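Local coordinates for protein branched-chain alpha-ketoacid decarboxylase (Lactococcus lactis, PDB 2VBF) that probably decarboxylates branched-chain and aromatic alpha-keto acids to aldehydes, using thiamine diphosphate and a magnesium ion as cofactors, at residues 429-434 / 460-465; 505-510 / 542-547; 471-476 / 534-539; 53-58 / 64-69. One frame throughout, in Å; residues are numbered along the deposited sequence.

How the contacts relate
All four contacts are largely buried. Contacts 1, 2 and 3 belong to the C-terminal thiamine diphosphate-binding domain, whereas contact 4 lies in the N-terminal one. Contacts 2 and 3 share a sheet, since strands 542-548 and 473-478 are neighbours in it, and contact 1 touches contact 2 through Leu462 and Leu506. Contact 1 meets contact 4 where Glu461 OE1 accepts a probable hydrogen bond from Asn69 ND2, one domain reaching the other. Contacts 2 and 4 each press an aliphatic group onto a tryptophan face; contact 1 sets a phenylalanine edge against a helix start. Contact 3 is aliphatic inside and polar toward its more exposed end at Val539.

Contact 1: 429-434 / 460-465; sequences YTFPAA and QELGLS
Phe431 pushes the far end of its ring against the backbone where Glu461 passes into Leu462. CE2 lies 3.5 Å from Leu462 N, which sits at the ring edge near its plane, and Leu462 CA lies in that plane too, 3.8 Å from CZ. Leu462 adds its CB, 4.2 Å from CZ. With CG anti to the backbone nitrogen (chi1 178°), the ring stands out from helix 430-440 and spans the gap to the first turn of helix 462-467. These two helices belong to the alpha/beta domain that binds the diphosphate end of the cofactor in thiamine diphosphate enzymes, and strand 445-451 lines the phenylalanine through Leu448 and Ile450. The ring remains about 10 Å from the bound cofactor. Beside it, Pro432 CG meets Glu461 CG at 4.0 Å, the two side chains crossing at about a right angle. Of the glutamate side chain, the aliphatic CB and CG do the touching: bent at chi2 (-42°), it carries its carboxylate off to Asn74 ND2 and the backbone N of Ala70. Within the helical turn, Ser465 OG donates a 2.7 Å hydrogen bond to Leu462 O, tilted 21° from the carbonyl plane.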
# COMPACT_ATOMS: atom_id res chain seq x y z
N TYR A 429 4.82 8.57 -4.12
CA TYR A 429 4.09 9.60 -3.40
C TYR A 429 3.67 10.78 -4.29
O TYR A 429 2.53 11.24 -4.22
CB TYR A 429 4.93 10.13 -2.21
CG TYR A 429 4.46 11.46 -1.67
CD1 TYR A 429 3.37 11.52 -0.83
CD2 TYR A 429 5.10 12.64 -2.02
CE1 TYR A 429 2.93 12.75 -0.33
CE2 TYR A 429 4.66 13.87 -1.53
CZ TYR A 429 3.56 13.91 -0.70
OH TYR A 429 3.11 15.13 -0.22
N THR A 430 4.61 11.28 -5.09
CA THR A 430 4.42 12.57 -5.75
C THR A 430 3.28 12.64 -6.77
O THR A 430 2.72 13.72 -7.00
CB THR A 430 5.71 13.09 -6.42
OG1 THR A 430 6.21 12.11 -7.33
CG2 THR A 430 6.75 13.46 -5.35
N PHE A 431 2.94 11.52 -7.39
CA PHE A 431 1.91 11.54 -8.42
C PHE A 431 0.52 11.80 -7.80
O PHE A 431 -0.08 12.84 -8.08
CB PHE A 431 1.99 10.33 -9.38
CG PHE A 431 0.89 10.31 -10.42
CD1 PHE A 431 0.60 11.45 -11.19
CD2 PHE A 431 0.16 9.16 -10.65
CE1 PHE A 431 -0.43 11.42 -12.15
CE2 PHE A 431 -0.88 9.14 -11.59
CZ PHE A 431 -1.16 10.27 -12.35
N PRO A 432 0.03 10.93 -6.90
CA PRO A 432 -1.23 11.32 -6.25
C PRO A 432 -1.12 12.63 -5.45
O PRO A 432 -2.07 13.43 -5.41
CB PRO A 432 -1.54 10.13 -5.33
CG PRO A 432 -0.72 8.98 -5.86
CD PRO A 432 0.50 9.60 -6.46
N ALA A 433 0.02 12.86 -4.80
CA ALA A 433 0.20 14.08 -4.00
C ALA A 433 0.08 15.35 -4.87
O ALA A 433 -0.57 16.32 -4.47
CB ALA A 433 1.54 14.04 -3.27
N ALA A 434 0.69 15.34 -6.05
CA ALA A 434 0.58 16.46 -6.98
C ALA A 434 -0.87 16.72 -7.37
O ALA A 434 -1.29 17.88 -7.48
CB ALA A 434 1.42 16.21 -8.22
N GLN A 460 -2.12 4.33 -11.23
CA GLN A 460 -3.57 4.17 -11.41
C GLN A 460 -4.39 5.42 -11.11
O GLN A 460 -5.56 5.49 -11.52
CB GLN A 460 -4.13 2.96 -10.66
CG GLN A 460 -3.75 2.86 -9.19
CD GLN A 460 -2.48 2.07 -9.00
OE1 GLN A 460 -1.38 2.64 -8.89
NE2 GLN A 460 -2.60 0.76 -9.01
N GLU A 461 -3.81 6.43 -10.45
CA GLU A 461 -4.56 7.69 -10.22
C GLU A 461 -4.66 8.56 -11.48
O GLU A 461 -5.28 9.62 -11.47
CB GLU A 461 -4.00 8.50 -9.06
CG GLU A 461 -4.03 7.77 -7.70
CD GLU A 461 -5.31 6.99 -7.42
OE1 GLU A 461 -6.39 7.59 -7.52
OE2 GLU A 461 -5.23 5.78 -7.10
N LEU A 462 -4.03 8.13 -12.58
CA LEU A 462 -4.29 8.72 -13.89
C LEU A 462 -5.81 8.77 -14.17
O LEU A 462 -6.30 9.77 -14.69
CB LEU A 462 -3.54 7.92 -14.96
CG LEU A 462 -3.21 8.48 -16.34
CD1 LEU A 462 -2.90 9.95 -16.33
CD2 LEU A 462 -2.04 7.68 -16.91
N GLY A 463 -6.56 7.73 -13.80
CA GLY A 463 -8.01 7.73 -13.99
C GLY A 463 -8.70 8.90 -13.32
O GLY A 463 -9.50 9.61 -13.93
N LEU A 464 -8.38 9.11 -12.05
CA LEU A 464 -8.88 10.24 -11.29
C LEU A 464 -8.56 11.58 -11.96
O LEU A 464 -9.41 12.46 -12.04
CB LEU A 464 -8.30 10.20 -9.87
CG LEU A 464 -8.63 11.33 -8.90
CD1 LEU A 464 -8.43 10.87 -7.45
CD2 LEU A 464 -7.82 12.60 -9.18
N SER A 465 -7.33 11.74 -12.43
CA SER A 465 -6.91 13.01 -13.01
C SER A 465 -7.77 13.35 -14.23
O SER A 465 -8.09 14.51 -14.47
CB SER A 465 -5.41 13.01 -13.37
OG SER A 465 -5.11 12.22 -14.50

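Contact 2: 505-510 / 542-547; sequences KLPETF and MYWIEL
Trp544 holds CG anti to the main-chain nitrogen (chi1 -169°), and chi2 of -99° turns the indole so that one face meets the ring of Pro507. Pro507 CG stands 3.5 Å from the centroid of the five-membered ring and 21° off its normal, a CH-pi contact over the face. The proline lies toward the rim of the indole system as a whole: its CD reaches Trp544 CD1 at 3.4 Å and NE1 at 3.5 Å. Leu506 joins at the benzo end, its CD1 4.1 Å from Trp544 CZ2, while its CB approaches NE1 obliquely. Strand 542-548 is an inner strand of the parallel six-stranded sheet of the C-terminal cofactor-binding domain, and the short helix 506-509 packs over it through these apolar groups. The indole N-H does not serve this contact; it donates to Tyr503 O, just ahead of the helix, which helps to set how the ring is turned. A leucine in place of Trp544 would probably leave Pro507 without a flat surface to lie on and Tyr503 O without its donor. On the far side of the helix, Thr509 OG1 hydrogen-bonds Thr509 OG1 of the second subunit, and Leu506 packs against that same threonine of the neighbour.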
# COMPACT_ATOMS: atom_id res chain seq x y z
N LYS A 505 1.74 6.80 -23.74
CA LYS A 505 0.46 6.23 -24.14
C LYS A 505 -0.46 5.91 -22.96
O LYS A 505 -1.60 5.47 -23.17
CB LYS A 505 0.71 4.96 -24.97
CG LYS A 505 1.59 5.16 -26.20
CD LYS A 505 1.10 6.28 -27.12
CE LYS A 505 2.05 6.44 -28.30
NZ LYS A 505 1.58 7.50 -29.25
N LEU A 506 -0.01 6.14 -21.73
CA LEU A 506 -0.84 5.87 -20.56
C LEU A 506 -2.19 6.62 -20.54
O LEU A 506 -3.24 6.01 -20.34
CB LEU A 506 -0.04 6.09 -19.26
CG LEU A 506 1.00 5.00 -18.99
CD1 LEU A 506 2.02 5.46 -17.94
CD2 LEU A 506 0.33 3.66 -18.57
N PRO A 507 -2.18 7.96 -20.72
CA PRO A 507 -3.47 8.66 -20.67
C PRO A 507 -4.52 8.09 -21.63
O PRO A 507 -5.66 7.87 -21.24
CB PRO A 507 -3.11 10.11 -20.99
CG PRO A 507 -1.65 10.23 -20.57
CD PRO A 507 -1.06 8.90 -20.93
N GLU A 508 -4.14 7.82 -22.88
CA GLU A 508 -5.07 7.24 -23.86
C GLU A 508 -5.62 5.90 -23.35
O GLU A 508 -6.82 5.64 -23.42
CB GLU A 508 -4.36 7.02 -25.20
CG GLU A 508 -5.22 6.41 -26.27
CD GLU A 508 -4.44 6.15 -27.56
OE1 GLU A 508 -3.32 5.60 -27.49
OE2 GLU A 508 -4.96 6.49 -28.64
N THR A 509 -4.72 5.05 -22.86
CA THR A 509 -5.10 3.73 -22.40
C THR A 509 -6.01 3.80 -21.17
O THR A 509 -6.89 2.96 -21.00
CB THR A 509 -3.84 2.87 -22.13
OG1 THR A 509 -3.16 2.65 -23.37
CG2 THR A 509 -4.19 1.53 -21.50
N PHE A 510 -5.84 4.84 -20.36
CA PHE A 510 -6.64 5.05 -19.15
C PHE A 510 -7.90 5.89 -19.41
O PHE A 510 -8.59 6.29 -18.46
CB PHE A 510 -5.77 5.67 -18.05
CG PHE A 510 -4.85 4.68 -17.36
CD1 PHE A 510 -3.92 3.95 -18.08
CD2 PHE A 510 -4.92 4.49 -15.99
CE1 PHE A 510 -3.07 3.04 -17.44
CE2 PHE A 510 -4.08 3.58 -15.37
CZ PHE A 510 -3.16 2.85 -16.09
N MET A 542 -4.41 18.92 -19.42
CA MET A 542 -3.32 18.26 -18.73
C MET A 542 -2.27 17.89 -19.77
O MET A 542 -2.60 17.54 -20.90
CB MET A 542 -3.85 16.99 -18.03
CG MET A 542 -2.82 16.20 -17.24
SD MET A 542 -3.62 14.93 -16.25
CE MET A 542 -2.31 13.73 -16.17
N TYR A 543 -1.00 17.98 -19.38
CA TYR A 543 0.09 17.57 -20.24
C TYR A 543 0.83 16.38 -19.61
O TYR A 543 1.07 16.37 -18.40
CB TYR A 543 1.03 18.74 -20.54
CG TYR A 543 0.45 19.60 -21.63
CD1 TYR A 543 -0.69 20.37 -21.39
CD2 TYR A 543 0.99 19.60 -22.91
CE1 TYR A 543 -1.27 21.13 -22.40
CE2 TYR A 543 0.42 20.36 -23.93
CZ TYR A 543 -0.70 21.13 -23.66
OH TYR A 543 -1.27 21.87 -24.66
N TRP A 544 1.12 15.39 -20.45
CA TRP A 544 1.76 14.14 -20.04
C TRP A 544 2.98 13.92 -20.94
O TRP A 544 2.85 13.48 -22.09
CB TRP A 544 0.76 13.01 -20.17
CG TRP A 544 1.18 11.72 -19.55
CD1 TRP A 544 1.72 10.63 -20.18
CD2 TRP A 544 1.06 11.37 -18.16
NE1 TRP A 544 1.95 9.63 -19.26
CE2 TRP A 544 1.56 10.06 -18.02
CE3 TRP A 544 0.60 12.04 -17.03
CZ2 TRP A 544 1.60 9.40 -16.79
CZ3 TRP A 544 0.64 11.39 -15.80
CH2 TRP A 544 1.13 10.07 -15.70
N ILE A 545 4.15 14.26 -20.42
CA ILE A 545 5.35 14.42 -21.21
C ILE A 545 6.41 13.42 -20.80
O ILE A 545 6.99 13.53 -19.71
CB ILE A 545 5.90 15.86 -21.07
CG1 ILE A 545 4.85 16.88 -21.51
CG2 ILE A 545 7.21 16.02 -21.84
CD1 ILE A 545 5.08 18.26 -20.91
N GLU A 546 6.68 12.47 -21.69
CA GLU A 546 7.72 11.48 -21.45
C GLU A 546 9.07 12.07 -21.86
O GLU A 546 9.29 12.34 -23.04
CB GLU A 546 7.42 10.18 -22.20
CG GLU A 546 8.51 9.11 -22.03
CD GLU A 546 8.20 7.82 -22.76
OE1 GLU A 546 7.07 7.67 -23.28
OE2 GLU A 546 9.10 6.95 -22.78
N LEU A 547 9.94 12.28 -20.88
CA LEU A 547 11.31 12.75 -21.13
C LEU A 547 12.23 11.54 -21.21
O LEU A 547 12.22 10.70 -20.31
CB LEU A 547 11.80 13.67 -20.01
CG LEU A 547 10.92 14.89 -19.69
CD1 LEU A 547 11.54 15.67 -18.53
CD2 LEU A 547 10.74 15.78 -20.93

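Contact 3: 471-476 / 534-539; sequences NPICFI and EAQADV
Ile473 puts both of its branches to work on Ala535. CG1 is anti to the carbonyl carbon (chi1 -56°) and CG2 anti to the backbone nitrogen, and this fork straddles the alanine methyl: Ala535 CB lies 3.8 Å from Ile473 CD1 and 3.9 Å from Ile473 CG2. The extended chi2 of 168° carries CD1 onward to Gln536, where OE1 is 3.7 Å away. Gln536 folds back to be met there, bent at chi2 (-79°), and crosses the isoleucine at about a right angle; its NE2 is held by Glu394. The contact packs the last turn of helix 525-537 onto strand 473-478 of the parallel alpha/beta sheet, beside strand 542-548. An alanine at Ile473 would probably open a gap under the Ala535 methyl and take away the aliphatic surface beside the Gln536 amide. Toward the more exposed end, Asn471 lies beside the carbonyl of Val539, its ND2 3.3 Å from Val539 O but at an angle too poor for a hydrogen bond. Its OD1 accepts a hydrogen bond from Arg516 NH2. Cohesion between these two segments therefore rests on apolar packing, while Asn471 OD1 and Gln536 NE2 are bonded to Arg516 and Glu394.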
# COMPACT_ATOMS: atom_id res chain seq x y z
N ASN A 471 -5.58 19.86 -14.71
CA ASN A 471 -4.71 20.33 -15.78
C ASN A 471 -3.24 20.50 -15.40
O ASN A 471 -2.61 21.45 -15.83
CB ASN A 471 -5.27 21.64 -16.31
CG ASN A 471 -6.61 21.48 -16.93
OD1 ASN A 471 -6.85 20.52 -17.67
ND2 ASN A 471 -7.51 22.43 -16.65
N PRO A 472 -2.67 19.56 -14.63
CA PRO A 472 -1.26 19.72 -14.30
C PRO A 472 -0.38 19.44 -15.51
O PRO A 472 -0.86 18.88 -16.50
CB PRO A 472 -1.04 18.65 -13.24
CG PRO A 472 -1.92 17.57 -13.68
CD PRO A 472 -3.19 18.29 -14.08
N ILE A 473 0.90 19.80 -15.41
CA ILE A 473 1.89 19.47 -16.42
C ILE A 473 2.81 18.41 -15.79
O ILE A 473 3.51 18.69 -14.82
CB ILE A 473 2.71 20.70 -16.84
CG1 ILE A 473 1.77 21.82 -17.35
CG2 ILE A 473 3.78 20.31 -17.89
CD1 ILE A 473 2.46 23.17 -17.51
N CYS A 474 2.75 17.20 -16.33
CA CYS A 474 3.44 16.05 -15.76
C CYS A 474 4.58 15.64 -16.66
O CYS A 474 4.38 15.40 -17.85
CB CYS A 474 2.47 14.89 -15.61
SG CYS A 474 1.07 15.26 -14.56
N PHE A 475 5.78 15.58 -16.08
CA PHE A 475 7.00 15.14 -16.75
C PHE A 475 7.44 13.80 -16.18
O PHE A 475 7.72 13.71 -14.98
CB PHE A 475 8.13 16.14 -16.57
CG PHE A 475 7.88 17.48 -17.19
CD1 PHE A 475 8.16 17.68 -18.54
CD2 PHE A 475 7.38 18.52 -16.44
CE1 PHE A 475 7.93 18.92 -19.12
CE2 PHE A 475 7.14 19.76 -17.01
CZ PHE A 475 7.42 19.96 -18.35
N ILE A 476 7.49 12.78 -17.02
CA ILE A 476 7.92 11.43 -16.62
C ILE A 476 9.35 11.23 -17.12
O ILE A 476 9.60 11.26 -18.33
CB ILE A 476 7.00 10.31 -17.19
CG1 ILE A 476 5.53 10.52 -16.78
CG2 ILE A 476 7.49 8.93 -16.74
CD1 ILE A 476 4.77 11.54 -17.59
N GLU A 534 4.35 25.27 -24.82
CA GLU A 534 3.05 24.81 -25.30
C GLU A 534 2.17 24.46 -24.10
O GLU A 534 1.03 24.94 -23.98
CB GLU A 534 3.27 23.59 -26.20
CG GLU A 534 2.03 22.94 -26.83
CD GLU A 534 2.36 21.62 -27.53
OE1 GLU A 534 3.55 21.23 -27.56
OE2 GLU A 534 1.42 20.96 -28.03
N ALA A 535 2.71 23.64 -23.20
CA ALA A 535 1.99 23.22 -21.98
C ALA A 535 1.60 24.42 -21.11
O ALA A 535 0.43 24.58 -20.75
CB ALA A 535 2.85 22.23 -21.17
N GLN A 536 2.57 25.28 -20.81
CA GLN A 536 2.33 26.47 -19.98
C GLN A 536 1.27 27.41 -20.54
O GLN A 536 0.47 27.98 -19.80
CB GLN A 536 3.63 27.25 -19.79
CG GLN A 536 4.62 26.54 -18.92
CD GLN A 536 4.30 26.67 -17.45
OE1 GLN A 536 3.14 26.75 -17.06
NE2 GLN A 536 5.34 26.69 -16.63
N ALA A 537 1.27 27.57 -21.86
CA ALA A 537 0.29 28.41 -22.55
C ALA A 537 -1.13 27.85 -22.45
O ALA A 537 -2.09 28.59 -22.26
CB ALA A 537 0.68 28.58 -24.02
N ASP A 538 -1.25 26.53 -22.57
CA ASP A 538 -2.54 25.85 -22.63
C ASP A 538 -2.96 25.42 -21.23
O ASP A 538 -2.71 24.30 -20.80
CB ASP A 538 -2.41 24.65 -23.58
CG ASP A 538 -3.69 23.86 -23.72
OD1 ASP A 538 -4.79 24.32 -23.35
OD2 ASP A 538 -3.58 22.72 -24.22
N VAL A 539 -3.62 26.33 -20.52
CA VAL A 539 -4.03 26.09 -19.12
C VAL A 539 -5.26 25.18 -18.97
O VAL A 539 -5.60 24.78 -17.85
CB VAL A 539 -4.30 27.44 -18.38
CG1 VAL A 539 -3.08 28.33 -18.44
CG2 VAL A 539 -5.54 28.14 -18.97

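Contact 4: 53-58 / 64-69; sequences QFLDQI and MKWIGN
Leu55 sets its CD2 methyl over one face of the indole of Trp66, helix against strand within the beta-alpha-beta unit formed by strand 42-45, helix 52-60 and strand 65-68 of the N-terminal cofactor-binding domain. Leu55 CD2 sits over the middle of the ring system, 3.5 Å from the centroid of the six-membered ring and 17° off its normal, a CH-pi contact over the face. Its nearest ring atom is Trp66 CD2 at 3.4 Å. Leu55 CG lies away from a staggered position (chi1 -106°), and from there CD2 reaches the ring. With Trp66 CG anti to the backbone nitrogen, one indole face is presented to Leu55. On the opposite face the backbone N of Gly68 lies toward the rim.

One helical turn further on, Ile58 comes in obliquely at the base of the tryptophan. Its CG2 meets Trp66 CB at 4.0 Å, and CD1 reaches Trp66 CE3 at 4.2 Å. Short segments of helix and strand pass 8.8 Å apart at their axes, their directions 125° apart, as befits a helix that returns the chain to the start of the next parallel strand. Leu92 of strand 89-94 touches Leu55, Ile58 and Trp66 alike, and Tyr495 of the second subunit packs on Leu55 and Trp66. Lys65 points away from the helix, and its NZ forms a salt bridge with Glu468 OE1.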
# COMPACT_ATOMS: atom_id res chain seq x y z
N GLN A 53 -22.71 4.13 4.09
CA GLN A 53 -23.74 5.00 4.65
C GLN A 53 -23.16 6.40 4.93
O GLN A 53 -23.78 7.42 4.63
CB GLN A 53 -24.33 4.37 5.92
CG GLN A 53 -25.26 3.16 5.70
CD GLN A 53 -24.53 1.88 5.31
OE1 GLN A 53 -23.69 1.90 4.41
NE2 GLN A 53 -24.85 0.77 5.96
N PHE A 54 -21.95 6.45 5.50
CA PHE A 54 -21.27 7.72 5.72
C PHE A 54 -20.94 8.38 4.38
O PHE A 54 -21.06 9.58 4.24
CB PHE A 54 -20.01 7.52 6.57
CG PHE A 54 -19.22 8.78 6.81
CD1 PHE A 54 -19.79 9.88 7.44
CD2 PHE A 54 -17.89 8.88 6.40
CE1 PHE A 54 -19.07 11.03 7.65
CE2 PHE A 54 -17.17 10.02 6.60
CZ PHE A 54 -17.75 11.11 7.23
N LEU A 55 -20.53 7.58 3.39
CA LEU A 55 -20.29 8.09 2.04
C LEU A 55 -21.51 8.82 1.48
O LEU A 55 -21.37 9.90 0.89
CB LEU A 55 -19.85 6.98 1.07
CG LEU A 55 -18.37 7.02 0.68
CD1 LEU A 55 -18.01 5.77 -0.13
CD2 LEU A 55 -18.04 8.28 -0.08
N ASP A 56 -22.70 8.27 1.69
CA ASP A 56 -23.94 8.92 1.24
C ASP A 56 -23.99 10.35 1.78
O ASP A 56 -24.40 11.26 1.09
CB ASP A 56 -25.17 8.17 1.73
CG ASP A 56 -25.37 6.83 1.04
OD1 ASP A 56 -24.88 6.64 -0.09
OD2 ASP A 56 -26.04 5.97 1.65
N GLN A 57 -23.56 10.51 3.04
CA GLN A 57 -23.59 11.83 3.69
C GLN A 57 -22.62 12.80 3.05
O GLN A 57 -22.91 13.99 2.93
CB GLN A 57 -23.33 11.70 5.20
CG GLN A 57 -24.35 10.82 5.89
CD GLN A 57 -24.11 10.66 7.37
OE1 GLN A 57 -23.11 10.06 7.79
NE2 GLN A 57 -25.03 11.15 8.19
N ILE A 58 -21.45 12.28 2.65
CA ILE A 58 -20.47 13.08 1.94
C ILE A 58 -21.02 13.52 0.59
O ILE A 58 -20.87 14.68 0.21
CB ILE A 58 -19.14 12.33 1.68
CG1 ILE A 58 -18.49 11.93 3.02
CG2 ILE A 58 -18.20 13.20 0.84
CD1 ILE A 58 -17.22 11.06 2.89
N MET A 64 -18.85 19.94 -0.05
CA MET A 64 -17.83 18.89 0.07
C MET A 64 -17.99 17.91 -1.08
O MET A 64 -19.11 17.47 -1.36
CB MET A 64 -18.02 18.14 1.39
CG MET A 64 -16.86 17.23 1.81
SD MET A 64 -15.50 18.12 2.58
CE MET A 64 -16.24 18.67 4.13
N LYS A 65 -16.88 17.54 -1.73
CA LYS A 65 -16.92 16.60 -2.83
C LYS A 65 -16.16 15.32 -2.49
O LYS A 65 -15.05 15.38 -1.99
CB LYS A 65 -16.30 17.24 -4.08
CG LYS A 65 -16.59 16.46 -5.36
CD LYS A 65 -15.85 17.02 -6.56
CE LYS A 65 -15.98 16.10 -7.77
NZ LYS A 65 -15.48 16.71 -9.04
N TRP A 66 -16.78 14.17 -2.77
CA TRP A 66 -16.08 12.89 -2.75
C TRP A 66 -15.23 12.79 -4.02
O TRP A 66 -15.73 12.95 -5.14
CB TRP A 66 -17.07 11.73 -2.70
CG TRP A 66 -16.44 10.38 -2.82
CD1 TRP A 66 -16.53 9.52 -3.87
CD2 TRP A 66 -15.59 9.75 -1.86
NE1 TRP A 66 -15.81 8.38 -3.61
CE2 TRP A 66 -15.21 8.50 -2.38
CE3 TRP A 66 -15.12 10.13 -0.60
CZ2 TRP A 66 -14.40 7.62 -1.67
CZ3 TRP A 66 -14.31 9.26 0.10
CH2 TRP A 66 -13.96 8.01 -0.43
N ILE A 67 -13.94 12.50 -3.83
CA ILE A 67 -13.05 12.22 -4.94
C ILE A 67 -12.43 10.84 -4.71
O ILE A 67 -11.45 10.70 -3.98
CB ILE A 67 -11.99 13.31 -5.11
CG1 ILE A 67 -12.70 14.67 -5.32
CG2 ILE A 67 -11.07 13.01 -6.30
CD1 ILE A 67 -11.80 15.79 -5.72
N GLY A 68 -13.04 9.83 -5.32
CA GLY A 68 -12.66 8.44 -5.07
C GLY A 68 -11.37 8.13 -5.78
O GLY A 68 -11.19 8.54 -6.93
N ASN A 69 -10.47 7.41 -5.10
CA ASN A 69 -9.19 6.97 -5.66
C ASN A 69 -9.26 5.51 -6.16
O ASN A 69 -10.18 4.78 -5.80
CB ASN A 69 -8.13 7.07 -4.57
CG ASN A 69 -7.88 8.49 -4.15
OD1 ASN A 69 -8.45 8.96 -3.18
ND2 ASN A 69 -7.07 9.21 -4.93